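Local coordinates for Lin2960 protein (Listeria innocua, PDB 3OOP) that is of unproven function but belongs to the MarR family, and so probably binds DNA as a dimeric transcription regulator, at residues A[12-15]-A[16-19]; A[51-54]-A[55-58]; A[62-65]-A[66-69]. All blocks are in the same frame, centred on the assembly; numbering follows the deposited sequence.

Contact 1: residues A[12-15]-A[16-19]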
loop_
_atom_site.group_PDB
_atom_site.type_symbol
_atom_site.label_atom_id
_atom_site.label_comp_id
_atom_site.label_asym_id
_atom_site.label_seq_id
_atom_site.Cartn_x
_atom_site.Cartn_y
_atom_site.Cartn_z
ATOM N N SER A 12 5.304 3.848 -4.350
ATOM C CA SER A 12 4.427 2.996 -3.552
ATOM C C SER A 12 4.389 3.457 -2.085
ATOM O O SER A 12 3.310 3.502 -1.482
ATOM C CB SER A 12 4.765 1.510 -3.701
ATOM O OG SER A 12 6.100 1.243 -3.331
ATOM N N PHE A 13 5.531 3.842 -1.523
ATOM C CA PHE A 13 5.530 4.353 -0.151
ATOM C C PHE A 13 4.705 5.640 -0.047
ATOM O O PHE A 13 3.863 5.772 0.841
ATOM C CB PHE A 13 6.957 4.585 0.343
ATOM C CG PHE A 13 7.025 5.165 1.734
ATOM C CD1 PHE A 13 6.889 4.344 2.844
ATOM C CD2 PHE A 13 7.212 6.530 1.928
ATOM C CE1 PHE A 13 6.947 4.871 4.131
ATOM C CE2 PHE A 13 7.272 7.073 3.213
ATOM C CZ PHE A 13 7.139 6.243 4.316
ATOM N N ASP A 14 4.921 6.559 -0.985
ATOM C CA ASP A 14 4.258 7.854 -0.961
ATOM C C ASP A 14 2.743 7.776 -1.208
ATOM O O ASP A 14 1.980 8.541 -0.606
ATOM C CB ASP A 14 4.895 8.802 -1.985
ATOM C CG ASP A 14 6.262 9.315 -1.554
ATOM O OD1 ASP A 14 6.710 9.034 -0.417
ATOM O OD2 ASP A 14 6.897 10.015 -2.377
ATOM N N VAL A 15 2.301 6.876 -2.084
ATOM C CA VAL A 15 0.867 6.721 -2.350
ATOM C C VAL A 15 0.145 6.296 -1.069
ATOM O O VAL A 15 -0.938 6.796 -0.761
ATOM C CB VAL A 15 0.588 5.697 -3.484
ATOM C CG1 VAL A 15 -0.908 5.487 -3.674
ATOM C CG2 VAL A 15 1.201 6.166 -4.794
ATOM N N ASN A 16 0.770 5.388 -0.325
ATOM C CA ASN A 16 0.167 4.840 0.887
ATOM C C ASN A 16 0.179 5.837 2.038
ATOM O O ASN A 16 -0.825 5.995 2.742
ATOM C CB ASN A 16 0.858 3.551 1.326
ATOM C CG ASN A 16 0.181 2.919 2.529
ATOM O OD1 ASN A 16 -0.982 2.528 2.456
ATOM N ND2 ASN A 16 0.894 2.843 3.646
ATOM N N THR A 17 1.308 6.518 2.235
ATOM C CA THR A 17 1.382 7.539 3.290
ATOM C C THR A 17 0.445 8.718 2.996
ATOM O O THR A 17 -0.189 9.249 3.912
ATOM C CB THR A 17 2.820 8.061 3.552
ATOM O OG1 THR A 17 3.327 8.699 2.385
ATOM C CG2 THR A 17 3.751 6.929 3.936
ATOM N N THR A 18 0.345 9.106 1.725
ATOM C CA THR A 18 -0.533 10.203 1.335
ATOM C C THR A 18 -2.001 9.808 1.513
ATOM O O THR A 18 -2.794 10.611 1.976
ATOM C CB THR A 18 -0.225 10.712 -0.082
ATOM O OG1 THR A 18 1.163 11.070 -0.145
ATOM C CG2 THR A 18 -1.084 11.938 -0.430
ATOM N N ALA A 19 -2.345 8.565 1.186
ATOM C CA ALA A 19 -3.708 8.069 1.387
ATOM C C ALA A 19 -4.116 8.191 2.859
ATOM O O ALA A 19 -5.221 8.643 3.174
ATOM C CB ALA A 19 -3.830 6.618 0.909
HETATM O O HOH W 1 5.788 9.972 1.995
#

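Contact 2: residues A[51-54]-A[55-58]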
loop_
_atom_site.group_PDB
_atom_site.type_symbol
_atom_site.label_atom_id
_atom_site.label_comp_id
_atom_site.label_asym_id
_atom_site.label_seq_id
_atom_site.Cartn_x
_atom_site.Cartn_y
_atom_site.Cartn_z
ATOM N N PRO A 51 -33.314 1.898 2.734
ATOM C CA PRO A 51 -33.141 1.149 3.989
ATOM C C PRO A 51 -32.139 0.022 3.807
ATOM O O PRO A 51 -32.124 -0.625 2.755
ATOM C CB PRO A 51 -34.542 0.565 4.258
ATOM C CG PRO A 51 -35.473 1.337 3.384
ATOM C CD PRO A 51 -34.666 1.709 2.176
ATOM N N ILE A 52 -31.301 -0.207 4.818
ATOM C CA ILE A 52 -30.228 -1.190 4.710
ATOM C C ILE A 52 -30.141 -2.037 5.977
ATOM O O ILE A 52 -30.351 -1.535 7.079
ATOM C CB ILE A 52 -28.852 -0.524 4.401
ATOM C CG1 ILE A 52 -27.768 -1.597 4.260
ATOM C CG2 ILE A 52 -28.498 0.545 5.467
ATOM C CD1 ILE A 52 -26.416 -1.101 3.797
ATOM N N SER A 53 -29.824 -3.317 5.820
ATOM C CA SER A 53 -29.728 -4.197 6.985
ATOM C C SER A 53 -28.437 -3.953 7.779
ATOM O O SER A 53 -27.424 -3.507 7.230
ATOM C CB SER A 53 -29.841 -5.674 6.570
ATOM O OG SER A 53 -28.677 -6.102 5.894
ATOM N N GLN A 54 -28.480 -4.264 9.075
ATOM C CA GLN A 54 -27.315 -4.135 9.941
ATOM C C GLN A 54 -26.185 -5.048 9.470
ATOM O O GLN A 54 -25.011 -4.682 9.546
ATOM C CB GLN A 54 -27.700 -4.421 11.395
ATOM C CG GLN A 54 -27.263 -3.347 12.365
ATOM C CD GLN A 54 -28.045 -3.368 13.667
ATOM O OE1 GLN A 54 -29.261 -3.150 13.692
ATOM N NE2 GLN A 54 -27.346 -3.616 14.760
ATOM N N LYS A 55 -26.543 -6.225 8.952
ATOM C CA LYS A 55 -25.577 -7.107 8.306
ATOM C C LYS A 55 -24.838 -6.408 7.152
ATOM O O LYS A 55 -23.609 -6.444 7.090
ATOM C CB LYS A 55 -26.256 -8.392 7.817
ATOM C CG LYS A 55 -25.321 -9.307 7.048
ATOM C CD LYS A 55 -26.079 -10.255 6.139
ATOM C CE LYS A 55 -25.231 -10.619 4.924
ATOM N NZ LYS A 55 -24.154 -11.618 5.208
ATOM N N GLU A 56 -25.586 -5.769 6.246
ATOM C CA GLU A 56 -24.981 -5.106 5.091
ATOM C C GLU A 56 -24.160 -3.861 5.437
ATOM O O GLU A 56 -23.226 -3.527 4.715
ATOM C CB GLU A 56 -26.032 -4.783 4.020
ATOM C CG GLU A 56 -26.567 -6.007 3.252
ATOM C CD GLU A 56 -25.518 -6.708 2.393
ATOM O OE1 GLU A 56 -24.577 -6.034 1.907
ATOM O OE2 GLU A 56 -25.639 -7.942 2.190
ATOM N N ILE A 57 -24.501 -3.175 6.528
ATOM C CA ILE A 57 -23.690 -2.032 6.963
ATOM C C ILE A 57 -22.297 -2.458 7.421
ATOM O O ILE A 57 -21.310 -1.775 7.133
ATOM C CB ILE A 57 -24.394 -1.158 8.040
ATOM C CG1 ILE A 57 -25.364 -0.201 7.367
ATOM C CG2 ILE A 57 -23.381 -0.314 8.828
ATOM C CD1 ILE A 57 -24.676 0.836 6.441
ATOM N N ALA A 58 -22.237 -3.591 8.125
ATOM C CA ALA A 58 -20.971 -4.193 8.531
ATOM C C ALA A 58 -20.067 -4.412 7.321
ATOM O O ALA A 58 -18.911 -3.995 7.319
ATOM C CB ALA A 58 -21.226 -5.507 9.259
#

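Contact 3: residues A[62-65]-A[66-69]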
loop_
_atom_site.group_PDB
_atom_site.type_symbol
_atom_site.label_atom_id
_atom_site.label_comp_id
_atom_site.label_asym_id
_atom_site.label_seq_id
_atom_site.Cartn_x
_atom_site.Cartn_y
_atom_site.Cartn_z
ATOM N N LYS A 62 -16.911 -2.341 6.705
ATOM C CA LYS A 62 -15.867 -3.288 7.131
ATOM C C LYS A 62 -15.620 -3.225 8.641
ATOM O O LYS A 62 -14.476 -3.179 9.103
ATOM C CB LYS A 62 -14.580 -3.086 6.322
ATOM C CG LYS A 62 -14.683 -3.628 4.910
ATOM C CD LYS A 62 -13.580 -3.108 4.006
ATOM C CE LYS A 62 -14.054 -1.915 3.188
ATOM N NZ LYS A 62 -13.067 -1.550 2.127
ATOM N N LYS A 63 -16.712 -3.218 9.399
ATOM C CA LYS A 63 -16.666 -3.311 10.854
ATOM C C LYS A 63 -17.364 -4.603 11.252
ATOM O O LYS A 63 -18.179 -5.123 10.491
ATOM C CB LYS A 63 -17.361 -2.101 11.491
ATOM C CG LYS A 63 -16.744 -0.752 11.114
ATOM C CD LYS A 63 -17.498 0.413 11.755
ATOM C CE LYS A 63 -17.014 1.763 11.220
ATOM N NZ LYS A 63 -15.639 2.135 11.665
ATOM N N ASP A 64 -17.054 -5.136 12.430
ATOM C CA ASP A 64 -17.693 -6.385 12.842
ATOM C C ASP A 64 -19.092 -6.167 13.422
ATOM O O ASP A 64 -19.470 -5.036 13.760
ATOM C CB ASP A 64 -16.792 -7.215 13.772
ATOM C CG ASP A 64 -16.427 -6.496 15.061
ATOM O OD1 ASP A 64 -17.227 -5.679 15.554
ATOM O OD2 ASP A 64 -15.334 -6.779 15.602
ATOM N N THR A 65 -19.853 -7.256 13.516
ATOM C CA THR A 65 -21.210 -7.255 14.065
ATOM C C THR A 65 -21.331 -6.477 15.391
ATOM O O THR A 65 -22.158 -5.571 15.480
ATOM C CB THR A 65 -21.772 -8.699 14.217
ATOM O OG1 THR A 65 -21.539 -9.438 13.009
ATOM C CG2 THR A 65 -23.268 -8.683 14.520
ATOM N N PRO A 66 -20.511 -6.823 16.415
ATOM C CA PRO A 66 -20.586 -6.106 17.700
ATOM C C PRO A 66 -20.338 -4.591 17.590
ATOM O O PRO A 66 -21.019 -3.814 18.263
ATOM C CB PRO A 66 -19.469 -6.756 18.532
ATOM C CG PRO A 66 -19.276 -8.105 17.920
ATOM C CD PRO A 66 -19.516 -7.919 16.464
ATOM N N THR A 67 -19.374 -4.194 16.759
ATOM C CA THR A 67 -19.029 -2.785 16.558
ATOM C C THR A 67 -20.189 -2.031 15.911
ATOM O O THR A 67 -20.556 -0.946 16.368
ATOM C CB THR A 67 -17.754 -2.642 15.698
ATOM O OG1 THR A 67 -16.654 -3.254 16.382
ATOM C CG2 THR A 67 -17.421 -1.180 15.410
ATOM N N VAL A 68 -20.757 -2.614 14.855
ATOM C CA VAL A 68 -21.887 -1.997 14.159
ATOM C C VAL A 68 -23.089 -1.920 15.093
ATOM O O VAL A 68 -23.726 -0.871 15.185
ATOM C CB VAL A 68 -22.215 -2.708 12.823
ATOM C CG1 VAL A 68 -23.565 -2.246 12.271
ATOM C CG2 VAL A 68 -21.124 -2.422 11.807
ATOM N N ASN A 69 -23.365 -3.001 15.826
ATOM C CA ASN A 69 -24.454 -3.011 16.796
ATOM C C ASN A 69 -24.318 -1.863 17.803
ATOM O O ASN A 69 -25.291 -1.171 18.100
ATOM C CB ASN A 69 -24.534 -4.367 17.508
ATOM C CG ASN A 69 -24.841 -5.517 16.553
ATOM O OD1 ASN A 69 -25.178 -5.301 15.384
ATOM N ND2 ASN A 69 -24.723 -6.745 17.050
#

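Contact 1: residues A[12-15]-A[16-19]
The methyl CG2 of T17 sits over one face of the F13 ring, one helical turn further along. It lies 3.7 Å from the ring centroid and only 19° off the normal, so this is a CH-pi contact; the methyl is displaced toward the rim, and its nearest ring atom is F13 CZ, 3.5 Å from T17 CG2. The phenyl reaches this place because F13 CG is anti to the backbone N (chi1 178°), which swings the ring along the helix surface toward T17. The two side chains meet at a slant.

With its methyl turned to the ring, T17 carries OG1 between its own N and carbonyl carbon. A water links that hydroxyl to D14, lying 2.7 Å from D14 OD1, to which it donates, and 2.8 Å from T17 OG1.

T18 uses its hydroxyl differently. T18 OG1 folds back to give D14 O a hydrogen bond of 2.7 Å, while T18 N donates to the same D14 O at 2.9 Å. The two donors reach this carbonyl oxygen from opposite faces of its plane, so one acceptor serves both the helix and the side chain.

V15 faces the second subunit and packs on F131 of that chain, and V15 O, besides accepting from A19 N at 3.0 Å, takes a hydrogen bond from Y8 OH of the second subunit. This part of helix 2-29 thus turns one side to the second subunit, where S12, D14, V15 and T18 all pack, as in the helical dimer interface of MarR-family proteins.

Contact 2: residues A[51-54]-A[55-58]
I52 lays its side chain across E56 and I57 where strand 52-53 turns into helix 54-61, with S53 as the N-cap; the helix opens the helix-turn-helix of the winged-helix domain. S53 OG accepts from E56 N at 3.1 Å with an N-H...O angle of 158°, satisfying a first-turn amide that has no earlier helical carbonyl to bond. The hydroxyl lies between the backbone N and carbonyl carbon of S53 (chi1 72°), the setting that turns it back over the helix start. S53 O takes the next amide, I57 N, at 3.0 Å and in the carbonyl plane. The following bond, from A58 N to Q54 O, is weak at 3.3 Å.

Q54 sends its amide away from this turn, and both ends have partners: NE2 donates to N69 OD1 on helix 65-77, and OE1 accepts from R83 NH1. On the strand side, I52 makes backbone hydrogen bonds with L95.

Below the cap the contact is apolar. I57, which also packs on V42 and I46 of helix 37-49, crosses I52 at about a right angle, and their terminal methyls, I52 CD1 and I57 CD1, meet at 3.7 Å.

Contact 3: residues A[62-65]-A[66-69]
D64 caps the helix through T67, and its OD1 is gripped twice: T67 OG1 gives D64 OD1 a hydrogen bond of 2.6 Å, and T67 N one of 2.9 Å. The amide comes in nearly along the C-O axis of the carboxylate, whereas the hydroxyl arrives from above the plane, 38° out of it. This pair should hold the carboxylate against rotation. D64 CG lies between its own N and carbonyl carbon (chi1 61°), bringing OD1 back over the first turn; the D64 side chain crosses those of T67 and P66 at about a right angle, and D64 OD1 stands 3.3 Å from P66 CD. A negative charge at a helix N-terminus would be expected to suit the helix dipole.

T65 loses the most surface here, ahead of D64, P66 and T67, and it starts the helix itself. Its carbonyl O accepts from N69 N at 2.9 Å, and just before it D64 O takes V68 N at 3.0 Å with an almost straight N-H...O angle of 170°. The T65 and N69 side chains run side by side in the same direction, T65 CG2 lying 3.5 Å from N69 ND2, while N69 OD1 is turned to the amide of Q54. Beneath the cap, K63 CB rests on V68 CG2 at 3.8 Å, and V68 leads on to I57 and A58 of helix 54-61.

An aspartate N-cap with proline in the first turn thus opens helix 65-77, which by its place after helix 54-61 is probably the recognition helix of a MarR-type helix-turn-helix.

Contacts 2 and 3 belong to one unit: their centres are about 10 Å apart, and each caps a successive helix of the helix-turn-helix, with S53 and D64 in matching roles. They are joined directly, Q54 NE2 lying 2.8 Å from N69 OD1 and A58 O 3.1 Å from K63 N, both probable hydrogen bonds, with V68 packed between the helices. Contact 1 stands apart on helix 2-29, its centre about 31 Å from contact 2 and about 28 Å from contact 3. The separation matches the division of labour in MarR proteins, with dimerisation at one end and probable DNA reading at the other.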